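Local coordinates for protein UDP-4-amino-4,6-dideoxy-N-acetyl-beta-L-altrosamine transaminase (PDB 2FNU) that catalyses the pyridoxal-phosphate-dependent transamination of a UDP-linked 4-keto sugar, the second step in making the pseudaminic acid that modifies flagellin, at residues B[287-292]-B[341-346]; B[21-26]-B[232-237]; B[75-80]-B[94-99]. All blocks are in the same frame, centred on the assembly; numbering follows the deposited sequence.

Contact 1 of 3, residues B[287-292]-B[341-346]; sequences PILMHQ and YHAEIS
Strands 286-290 and 344-347 run antiparallel as neighbours in a small three-stranded sheet, and the contact starts with Ile288 paired to Ile345. Their backbones bond both ways: Ile288 N to Ile345 O at 2.8 Å and Ile345 N to Ile288 O at 2.9 Å. Non-hydrogen-bonded pairs flank them, Pro287 with Ser346 and Leu289 with Glu344. One further bond, Met290 N to Ala343 O at 2.8 Å, reaches the last residue of helix 335-343. Glu344, the first residue to leave helical geometry, is already paired with Leu289.

On the face carrying both isoleucines, Ile288 CG1 meets Ile345 CB at 3.9 Å. Met290, bent at its thioether (chi3 -52°), lays its SD 3.9 Å from Ile345 CD1, while its methyl CE turns to the carbonyl of His342. Phe369 of helix 355-370 packs on both Met290 and Ile345. Strand 286-290 is the middle strand of the sheet, with 270-272 along its other edge.

The other face holds Pro287, Leu289, Glu344 and Ser346. Leu289 CD2 touches Glu344 CB at 3.8 Å. Beyond that, the glutamate chain bends at chi2 (-85°), which brings OE2 within 3.4 Å of Pro287 CB and lets its syn lone pair take the hydroxyl of Ser346 (OG to OE2, 2.6 Å). The buried carboxylate is gripped at both oxygens, since OE1 accepts from His315 N, and Ser346 OG also bonds His315 ND1. His315 is a substrate-binding residue, so Glu344 and Ser346 form a second shell behind it.

Contact 2 of 3, residues B[21-26]-B[232-237]; sequences EVLNSK and NEIQSA. With UD1 (uridine-diphosphate-N-acetylglucosamine), chain D.
Val22 points toward helix 233-244 and spreads its two methyls over it. Its CG1, anti to the backbone N (chi1 177°), lies 3.8 Å from both Glu233 CB and Ile234 CG1; its CG2 reaches one turn further along, to Ala237 CB at 3.5 Å. The valine thus straddles the first turn of the helix, crossing the Glu233 side chain at about a right angle and Ile234 at a slant. Leu23 adds a second point of contact, its CD2 branch meeting Ile234 CD1 at 3.6 Å. No hydrogen bond joins the two segments: the interface is aliphatic and buried.

The carboxylate of Glu233 accepts from the backbone N-H groups of Arg33 and Ser34, at the start of helix 32-45. Past helix 13-23, Lys26 belongs to the UDP-sugar pocket, with Leu28 N, Thr29 N and Tyr6, Gln313 and Tyr316 of the second subunit; Lys26 O accepts the N3-H of the uracil (UD1 N3) at 2.6 Å, bent at 145°.

Helix 13-23 therefore packs against the N-terminal turn of helix 233-244, with Arg33 of helix 32-45 touching Val22 and Ser236, while Leu11 and Ala188 of the second subunit close over Leu23 and Ile234.

Contact 3 of 3, residues B[75-80]-B[94-99]; sequences NEIITT and SGYTPV
Tyr96, just past the Gly95 that closes helix 86-93 with a Schellman motif (positive phi, 100°), meets Asn75 and Ile77 through its ring before the chain enters strand 97-100. Ile77 CD1 sits over one face of the Tyr96 ring, 3.6 Å from the centroid, as a CH-pi contact. CD1 of Ile77 lies anti to its CA (chi2 -176°), which carries that methyl out over the ring. At the ring's edge lies the carbonyl of Asn75, with CD2 of Tyr96 3.4 Å from Asn75 O, and Phe70 packs edge-to-face with the tyrosine.

Strand pairing starts at Thr97: Thr97 N bonds Asn75 O at 2.8 Å, and Thr97 O then accepts from Ile77 N at 3.0 Å. Thr97 shares a sheet face with Glu76, whose OE2 goes on to a bond with Asn119.

Pro98 has no N-H to give, but in this register none is called for, because the bonds to strand 76-79 fall on the residues before and after it. Its ring lies on the face of Ile77, and CB runs alongside the Thr79 methyl, while Leu92 of helix 86-93 touches it too.

Val99 continues the ladder with two bonds, Val99 N to Ile77 O at 2.9 Å and Thr79 N to Val99 O at 2.9 Å. On the face of Glu76 and Ile78, its CG2 meets the Glu76 chain, 3.9 Å from CB, and its CB lies 4.2 Å from Ile78 CG1.

Two parallel neighbours joined through helix 86-93 make a beta-alpha-beta crossover, here at the edge of the seven-stranded mixed sheet of the PLP-dependent aminotransferase fold, with 97-100 as the outermost strand.

Overall arrangement
Contacts 1 and 3 are both strand pairings, but in different sheets: contact 1 is antiparallel, in the small three-stranded sheet, and contact 3 parallel, at the rim of the large one. Contact 2 has no backbone ladder and joins helices through aliphatic side chains. Contacts 1 and 2 are buried and lie on opposite sides of the chain's centre, their own centres about 41 Å apart; contact 3 is only partly buried. None touches another. Contact 1 backs a substrate-binding histidine, contact 2 carries the uracil-binding carbonyl and meets the second subunit, and contact 3 is touched by no other protein chain. In sequence, contact 3 is nested inside the loop closed by contact 2.

Contact 1 of 3, residues B[287-292]-B[341-346]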
loop_
_atom_site.group_PDB
_atom_site.type_symbol
_atom_site.label_atom_id
_atom_site.label_comp_id
_atom_site.label_asym_id
_atom_site.label_seq_id
_atom_site.Cartn_x
_atom_site.Cartn_y
_atom_site.Cartn_z
ATOM N N PRO B 287 -24.113 16.261 0.937
ATOM C CA PRO B 287 -25.258 15.349 1.057
ATOM C C PRO B 287 -26.598 16.061 1.075
ATOM O O PRO B 287 -26.748 17.113 1.715
ATOM C CB PRO B 287 -25.048 14.673 2.432
ATOM C CG PRO B 287 -23.649 15.073 2.867
ATOM C CD PRO B 287 -23.406 16.420 2.220
ATOM N N ILE B 288 -27.566 15.460 0.386
ATOM C CA ILE B 288 -28.958 15.861 0.568
ATOM C C ILE B 288 -29.741 14.641 1.050
ATOM O O ILE B 288 -29.391 13.498 0.697
ATOM C CB ILE B 288 -29.594 16.430 -0.736
ATOM C CG1 ILE B 288 -29.643 15.350 -1.834
ATOM C CG2 ILE B 288 -28.861 17.696 -1.190
ATOM C CD1 ILE B 288 -30.384 15.798 -3.123
ATOM N N LEU B 289 -30.786 14.876 1.846
ATOM C CA LEU B 289 -31.633 13.790 2.355
ATOM C C LEU B 289 -33.048 13.910 1.792
ATOM O O LEU B 289 -33.762 14.870 2.103
ATOM C CB LEU B 289 -31.694 13.793 3.895
ATOM C CG LEU B 289 -30.368 13.645 4.636
ATOM C CD1 LEU B 289 -30.613 13.811 6.129
ATOM C CD2 LEU B 289 -29.766 12.293 4.315
ATOM N N MET B 290 -33.448 12.946 0.960
ATOM C CA MET B 290 -34.776 12.966 0.322
ATOM C C MET B 290 -35.898 12.801 1.315
ATOM O O MET B 290 -35.759 12.088 2.305
ATOM C CB MET B 290 -34.927 11.784 -0.647
ATOM C CG MET B 290 -33.892 11.661 -1.721
ATOM S SD MET B 290 -34.398 10.421 -2.944
ATOM C CE MET B 290 -34.784 8.949 -2.006
ATOM N N HIS B 291 -37.044 13.408 1.008
ATOM C CA HIS B 291 -38.277 13.097 1.732
ATOM C C HIS B 291 -38.572 11.606 1.596
ATOM O O HIS B 291 -38.300 10.997 0.555
ATOM C CB HIS B 291 -39.420 13.922 1.140
ATOM C CG HIS B 291 -40.717 13.798 1.884
ATOM N ND1 HIS B 291 -41.261 14.836 2.610
ATOM C CD2 HIS B 291 -41.583 12.762 2.006
ATOM C CE1 HIS B 291 -42.403 14.444 3.148
ATOM N NE2 HIS B 291 -42.619 13.189 2.800
ATOM N N GLN B 292 -39.123 11.015 2.654
ATOM C CA GLN B 292 -39.461 9.590 2.678
ATOM C C GLN B 292 -40.343 9.125 1.515
ATOM O O GLN B 292 -40.304 7.949 1.146
ATOM C CB GLN B 292 -40.117 9.229 4.012
ATOM N N TYR B 341 -29.453 5.974 4.889
ATOM C CA TYR B 341 -29.040 5.392 3.605
ATOM C C TYR B 341 -30.114 5.559 2.531
ATOM O O TYR B 341 -29.814 5.917 1.395
ATOM C CB TYR B 341 -28.734 3.917 3.824
ATOM C CG TYR B 341 -28.477 3.080 2.596
ATOM C CD1 TYR B 341 -27.506 3.435 1.663
ATOM C CD2 TYR B 341 -29.167 1.881 2.408
ATOM C CE1 TYR B 341 -27.251 2.623 0.537
ATOM C CE2 TYR B 341 -28.916 1.059 1.297
ATOM C CZ TYR B 341 -27.968 1.440 0.374
ATOM O OH TYR B 341 -27.707 0.619 -0.699
ATOM N N HIS B 342 -31.368 5.308 2.888
ATOM C CA HIS B 342 -32.435 5.428 1.902
ATOM C C HIS B 342 -32.572 6.867 1.438
ATOM O O HIS B 342 -32.815 7.119 0.265
ATOM C CB HIS B 342 -33.753 4.894 2.459
ATOM C CG HIS B 342 -33.709 3.430 2.749
ATOM N ND1 HIS B 342 -34.506 2.834 3.701
ATOM C CD2 HIS B 342 -32.958 2.439 2.213
ATOM C CE1 HIS B 342 -34.249 1.540 3.741
ATOM N NE2 HIS B 342 -33.314 1.274 2.851
ATOM N N ALA B 343 -32.354 7.805 2.353
ATOM C CA ALA B 343 -32.577 9.227 2.054
ATOM C C ALA B 343 -31.419 9.900 1.312
ATOM O O ALA B 343 -31.621 10.867 0.565
ATOM C CB ALA B 343 -32.874 9.997 3.338
ATOM N N GLU B 344 -30.195 9.412 1.509
ATOM C CA GLU B 344 -29.034 10.231 1.137
ATOM C C GLU B 344 -28.599 10.144 -0.327
ATOM O O GLU B 344 -28.546 9.061 -0.922
ATOM C CB GLU B 344 -27.837 9.869 2.032
ATOM C CG GLU B 344 -26.710 10.926 2.054
ATOM C CD GLU B 344 -25.692 10.805 0.911
ATOM O OE1 GLU B 344 -25.581 9.722 0.276
ATOM O OE2 GLU B 344 -24.986 11.826 0.666
ATOM N N ILE B 345 -28.251 11.307 -0.873
ATOM C CA ILE B 345 -27.623 11.421 -2.197
ATOM C C ILE B 345 -26.510 12.439 -2.070
ATOM O O ILE B 345 -26.728 13.517 -1.512
ATOM C CB ILE B 345 -28.607 11.903 -3.282
ATOM C CG1 ILE B 345 -29.785 10.927 -3.395
ATOM C CG2 ILE B 345 -27.887 12.023 -4.616
ATOM C CD1 ILE B 345 -30.867 11.389 -4.400
ATOM N N SER B 346 -25.320 12.086 -2.570
ATOM C CA SER B 346 -24.184 13.006 -2.600
ATOM C C SER B 346 -24.073 13.658 -3.960
ATOM O O SER B 346 -23.924 12.975 -4.968
ATOM C CB SER B 346 -22.886 12.269 -2.287
ATOM O OG SER B 346 -22.977 11.712 -0.973
#

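Contact 2 of 3, residues B[21-26]-B[232-237]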
loop_
_atom_site.group_PDB
_atom_site.type_symbol
_atom_site.label_atom_id
_atom_site.label_comp_id
_atom_site.label_asym_id
_atom_site.label_seq_id
_atom_site.Cartn_x
_atom_site.Cartn_y
_atom_site.Cartn_z
ATOM N N GLU B 21 9.870 17.512 -10.476
ATOM C CA GLU B 21 11.126 17.646 -9.739
ATOM C C GLU B 21 11.559 16.313 -9.128
ATOM O O GLU B 21 12.742 15.977 -9.153
ATOM C CB GLU B 21 11.028 18.705 -8.634
ATOM C CG GLU B 21 10.929 20.132 -9.143
ATOM C CD GLU B 21 10.600 21.140 -8.045
ATOM O OE1 GLU B 21 10.666 22.362 -8.328
ATOM O OE2 GLU B 21 10.269 20.725 -6.905
ATOM N N VAL B 22 10.608 15.558 -8.564
ATOM C CA VAL B 22 10.951 14.273 -7.971
ATOM C C VAL B 22 11.465 13.306 -9.029
ATOM O O VAL B 22 12.424 12.585 -8.793
ATOM C CB VAL B 22 9.749 13.624 -7.250
ATOM C CG1 VAL B 22 10.144 12.242 -6.722
ATOM C CG2 VAL B 22 9.292 14.513 -6.136
ATOM N N LEU B 23 10.835 13.303 -10.201
ATOM C CA LEU B 23 11.218 12.367 -11.247
ATOM C C LEU B 23 12.658 12.632 -11.716
ATOM O O LEU B 23 13.311 11.746 -12.292
ATOM C CB LEU B 23 10.248 12.475 -12.422
ATOM C CG LEU B 23 8.782 12.124 -12.123
ATOM C CD1 LEU B 23 7.952 12.239 -13.409
ATOM C CD2 LEU B 23 8.608 10.732 -11.498
ATOM N N ASN B 24 13.142 13.848 -11.482
ATOM C CA ASN B 24 14.523 14.190 -11.852
ATOM C C ASN B 24 15.558 13.775 -10.808
ATOM O O ASN B 24 16.762 13.875 -11.060
ATOM C CB ASN B 24 14.633 15.701 -12.102
ATOM C CG ASN B 24 13.933 16.144 -13.370
ATOM O OD1 ASN B 24 13.671 15.344 -14.271
ATOM N ND2 ASN B 24 13.604 17.438 -13.442
ATOM N N SER B 25 15.074 13.327 -9.647
ATOM C CA SER B 25 15.892 12.904 -8.506
ATOM C C SER B 25 16.148 11.403 -8.556
ATOM O O SER B 25 15.372 10.654 -9.155
ATOM C CB SER B 25 15.137 13.221 -7.200
ATOM O OG SER B 25 15.783 12.679 -6.057
ATOM N N LYS B 26 17.213 10.960 -7.893
ATOM C CA LYS B 26 17.490 9.539 -7.737
ATOM C C LYS B 26 16.736 8.937 -6.543
ATOM O O LYS B 26 16.805 7.726 -6.311
ATOM C CB LYS B 26 18.993 9.312 -7.528
ATOM C CG LYS B 26 19.881 9.857 -8.637
ATOM C CD LYS B 26 19.566 9.206 -9.965
ATOM C CE LYS B 26 20.534 9.669 -11.052
ATOM N NZ LYS B 26 19.951 9.448 -12.416
ATOM N N ASN B 232 5.449 7.040 -1.395
ATOM C CA ASN B 232 6.715 7.362 -2.061
ATOM C C ASN B 232 6.916 8.872 -2.234
ATOM O O ASN B 232 6.055 9.673 -1.837
ATOM C CB ASN B 232 6.811 6.613 -3.394
ATOM C CG ASN B 232 5.675 6.953 -4.334
ATOM O OD1 ASN B 232 4.825 6.109 -4.663
ATOM N ND2 ASN B 232 5.629 8.203 -4.742
ATOM N N GLU B 233 8.057 9.266 -2.813
ATOM C CA GLU B 233 8.401 10.688 -2.904
ATOM C C GLU B 233 7.567 11.428 -3.934
ATOM O O GLU B 233 7.335 12.631 -3.795
ATOM C CB GLU B 233 9.887 10.870 -3.224
ATOM C CG GLU B 233 10.786 10.381 -2.126
ATOM C CD GLU B 233 10.812 11.342 -0.957
ATOM O OE1 GLU B 233 10.096 11.090 0.031
ATOM O OE2 GLU B 233 11.523 12.365 -1.043
ATOM N N ILE B 234 7.141 10.733 -4.980
ATOM C CA ILE B 234 6.334 11.365 -6.022
ATOM C C ILE B 234 5.015 11.814 -5.381
ATOM O O ILE B 234 4.611 12.969 -5.501
ATOM C CB ILE B 234 6.056 10.396 -7.178
ATOM C CG1 ILE B 234 7.372 9.952 -7.853
ATOM C CG2 ILE B 234 5.128 11.041 -8.209
ATOM C CD1 ILE B 234 7.175 8.774 -8.823
ATOM N N GLN B 235 4.382 10.910 -4.637
ATOM C CA GLN B 235 3.094 11.210 -4.021
ATOM C C GLN B 235 3.255 12.192 -2.876
ATOM O O GLN B 235 2.366 12.998 -2.632
ATOM C CB GLN B 235 2.492 9.955 -3.429
ATOM C CG GLN B 235 2.200 8.862 -4.377
ATOM C CD GLN B 235 1.840 7.595 -3.613
ATOM O OE1 GLN B 235 0.690 7.165 -3.636
ATOM N NE2 GLN B 235 2.821 7.012 -2.896
ATOM N N SER B 236 4.369 12.110 -2.147
ATOM C CA SER B 236 4.615 13.048 -1.041
ATOM C C SER B 236 4.790 14.478 -1.552
ATOM O O SER B 236 4.352 15.443 -0.916
ATOM C CB SER B 236 5.852 12.621 -0.254
ATOM O OG SER B 236 5.621 11.381 0.393
ATOM N N ALA B 237 5.435 14.626 -2.706
ATOM C CA ALA B 237 5.579 15.955 -3.313
ATOM C C ALA B 237 4.212 16.505 -3.699
ATOM O O ALA B 237 3.918 17.688 -3.490
ATOM C CB ALA B 237 6.461 15.856 -4.564
HETATM C "C1'" UD1 D . 15.619 -3.281 1.149
HETATM C "C2'" UD1 D . 16.397 -4.437 0.511
HETATM C "C3'" UD1 D . 16.094 -4.566 -0.979
HETATM C "C4'" UD1 D . 14.588 -4.560 -1.234
HETATM C "C5'" UD1 D . 13.869 -3.374 -0.578
HETATM C "C6'" UD1 D . 14.101 -2.067 -1.338
HETATM C "C7'" UD1 D . 18.483 -4.825 1.752
HETATM C "C8'" UD1 D . 19.945 -4.518 1.923
HETATM N "N2'" UD1 D . 17.831 -4.218 0.745
HETATM O "O1'" UD1 D . 16.247 -2.069 0.753
HETATM O "O3'" UD1 D . 16.604 -5.818 -1.473
HETATM O "O5'" UD1 D . 14.214 -3.260 0.807
HETATM O "O7'" UD1 D . 17.927 -5.607 2.493
HETATM N N1 UD1 D . 17.932 4.223 -3.566
HETATM C C2 UD1 D . 17.714 5.118 -4.637
HETATM N N3 UD1 D . 16.489 5.647 -4.815
HETATM C C4 UD1 D . 15.465 5.360 -3.988
HETATM C C5 UD1 D . 15.617 4.491 -2.909
HETATM C C6 UD1 D . 16.864 3.912 -2.693
HETATM O O2 UD1 D . 18.658 5.416 -5.419
HETATM O O4 UD1 D . 14.356 5.884 -4.186
HETATM C C1B UD1 D . 19.281 3.667 -3.365
HETATM C C2B UD1 D . 20.054 4.712 -2.570
HETATM O "O2'" UD1 D . 21.380 4.828 -3.097
HETATM C C3B UD1 D . 20.071 4.156 -1.161
HETATM C C4B UD1 D . 20.059 2.658 -1.388
HETATM O O4B UD1 D . 19.273 2.469 -2.574
HETATM O O3B UD1 D . 21.227 4.549 -0.413
HETATM C C5B UD1 D . 19.425 1.956 -0.200
HETATM O O5B UD1 D . 19.411 0.568 -0.513
HETATM P PA UD1 D . 19.070 -0.533 0.615
HETATM O O1A UD1 D . 18.938 -1.863 -0.107
HETATM O O2A UD1 D . 20.068 -0.360 1.743
HETATM O O3A UD1 D . 17.603 0.010 1.064
HETATM P PB UD1 D . 16.488 -0.888 1.813
HETATM O O1B UD1 D . 17.086 -1.471 3.089
HETATM O O2B UD1 D . 15.212 -0.067 1.863
#

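Contact 3 of 3, residues B[75-80]-B[94-99]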
loop_
_atom_site.group_PDB
_atom_site.type_symbol
_atom_site.label_atom_id
_atom_site.label_comp_id
_atom_site.label_asym_id
_atom_site.label_seq_id
_atom_site.Cartn_x
_atom_site.Cartn_y
_atom_site.Cartn_z
ATOM N N ASN B 75 -12.231 -7.464 22.920
ATOM C CA ASN B 75 -12.279 -7.644 21.471
ATOM C C ASN B 75 -13.360 -6.834 20.750
ATOM O O ASN B 75 -13.487 -6.970 19.536
ATOM C CB ASN B 75 -12.503 -9.124 21.137
ATOM C CG ASN B 75 -13.887 -9.610 21.543
ATOM O OD1 ASN B 75 -14.672 -10.077 20.711
ATOM N ND2 ASN B 75 -14.204 -9.472 22.816
ATOM N N GLU B 76 -14.163 -6.051 21.474
ATOM C CA GLU B 76 -15.234 -5.296 20.812
ATOM C C GLU B 76 -14.871 -3.834 20.626
ATOM O O GLU B 76 -14.321 -3.200 21.537
ATOM C CB GLU B 76 -16.548 -5.418 21.598
ATOM C CG GLU B 76 -17.095 -6.832 21.593
ATOM C CD GLU B 76 -18.435 -6.987 22.306
ATOM O OE1 GLU B 76 -18.853 -8.150 22.483
ATOM O OE2 GLU B 76 -19.062 -5.978 22.673
ATOM N N ILE B 77 -15.175 -3.296 19.441
ATOM C CA ILE B 77 -14.969 -1.879 19.182
ATOM C C ILE B 77 -16.256 -1.299 18.645
ATOM O O ILE B 77 -16.799 -1.809 17.676
ATOM C CB ILE B 77 -13.781 -1.636 18.220
ATOM C CG1 ILE B 77 -12.465 -1.913 18.975
ATOM C CG2 ILE B 77 -13.805 -0.202 17.667
ATOM C CD1 ILE B 77 -11.169 -1.643 18.215
ATOM N N ILE B 78 -16.746 -0.250 19.301
ATOM C CA ILE B 78 -17.977 0.395 18.873
ATOM C C ILE B 78 -17.651 1.303 17.709
ATOM O O ILE B 78 -16.664 2.036 17.734
ATOM C CB ILE B 78 -18.579 1.226 20.027
ATOM C CG1 ILE B 78 -19.041 0.292 21.143
ATOM C CG2 ILE B 78 -19.744 2.036 19.541
ATOM C CD1 ILE B 78 -19.252 1.039 22.471
ATOM N N THR B 79 -18.504 1.269 16.686
ATOM C CA THR B 79 -18.296 2.144 15.527
ATOM C C THR B 79 -19.609 2.448 14.816
ATOM O O THR B 79 -20.685 2.062 15.282
ATOM C CB THR B 79 -17.217 1.555 14.562
ATOM O OG1 THR B 79 -16.859 2.536 13.575
ATOM C CG2 THR B 79 -17.715 0.278 13.900
ATOM N N THR B 80 -19.519 3.168 13.709
ATOM C CA THR B 80 -20.710 3.560 12.952
ATOM C C THR B 80 -20.934 2.639 11.755
ATOM O O THR B 80 -19.962 2.224 11.102
ATOM C CB THR B 80 -20.587 5.004 12.430
ATOM O OG1 THR B 80 -21.735 5.318 11.618
ATOM C CG2 THR B 80 -19.273 5.217 11.628
ATOM N N SER B 94 -7.875 -6.917 12.375
ATOM C CA SER B 94 -7.097 -6.699 13.578
ATOM C C SER B 94 -7.634 -7.528 14.747
ATOM O O SER B 94 -7.131 -7.416 15.861
ATOM C CB SER B 94 -7.074 -5.206 13.915
ATOM O OG SER B 94 -6.485 -4.498 12.828
ATOM N N GLY B 95 -8.659 -8.346 14.485
ATOM C CA GLY B 95 -9.174 -9.275 15.500
ATOM C C GLY B 95 -10.422 -8.787 16.205
ATOM O O GLY B 95 -10.989 -9.515 17.036
ATOM N N TYR B 96 -10.859 -7.573 15.881
ATOM C CA TYR B 96 -11.972 -6.949 16.605
ATOM C C TYR B 96 -13.341 -7.212 16.004
ATOM O O TYR B 96 -13.495 -7.325 14.783
ATOM C CB TYR B 96 -11.744 -5.423 16.707
ATOM C CG TYR B 96 -10.571 -5.094 17.606
ATOM C CD1 TYR B 96 -9.321 -4.778 17.075
ATOM C CD2 TYR B 96 -10.697 -5.149 19.010
ATOM C CE1 TYR B 96 -8.230 -4.508 17.911
ATOM C CE2 TYR B 96 -9.608 -4.869 19.846
ATOM C CZ TYR B 96 -8.382 -4.556 19.302
ATOM O OH TYR B 96 -7.317 -4.304 20.137
ATOM N N THR B 97 -14.340 -7.299 16.878
ATOM C CA THR B 97 -15.749 -7.357 16.475
ATOM C C THR B 97 -16.320 -5.944 16.516
ATOM O O THR B 97 -16.290 -5.311 17.569
ATOM C CB THR B 97 -16.531 -8.246 17.454
ATOM O OG1 THR B 97 -16.100 -9.602 17.300
ATOM C CG2 THR B 97 -18.041 -8.165 17.204
ATOM N N PRO B 98 -16.803 -5.427 15.367
ATOM C CA PRO B 98 -17.471 -4.117 15.356
ATOM C C PRO B 98 -18.823 -4.212 16.032
ATOM O O PRO B 98 -19.561 -5.169 15.804
ATOM C CB PRO B 98 -17.648 -3.803 13.869
ATOM C CG PRO B 98 -17.639 -5.141 13.191
ATOM C CD PRO B 98 -16.736 -6.039 14.025
ATOM N N VAL B 99 -19.146 -3.195 16.832
ATOM C CA VAL B 99 -20.461 -3.079 17.435
ATOM C C VAL B 99 -21.073 -1.800 16.896
ATOM O O VAL B 99 -20.581 -0.718 17.180
ATOM C CB VAL B 99 -20.346 -3.063 18.971
ATOM C CG1 VAL B 99 -21.717 -2.914 19.618
ATOM C CG2 VAL B 99 -19.672 -4.350 19.443
#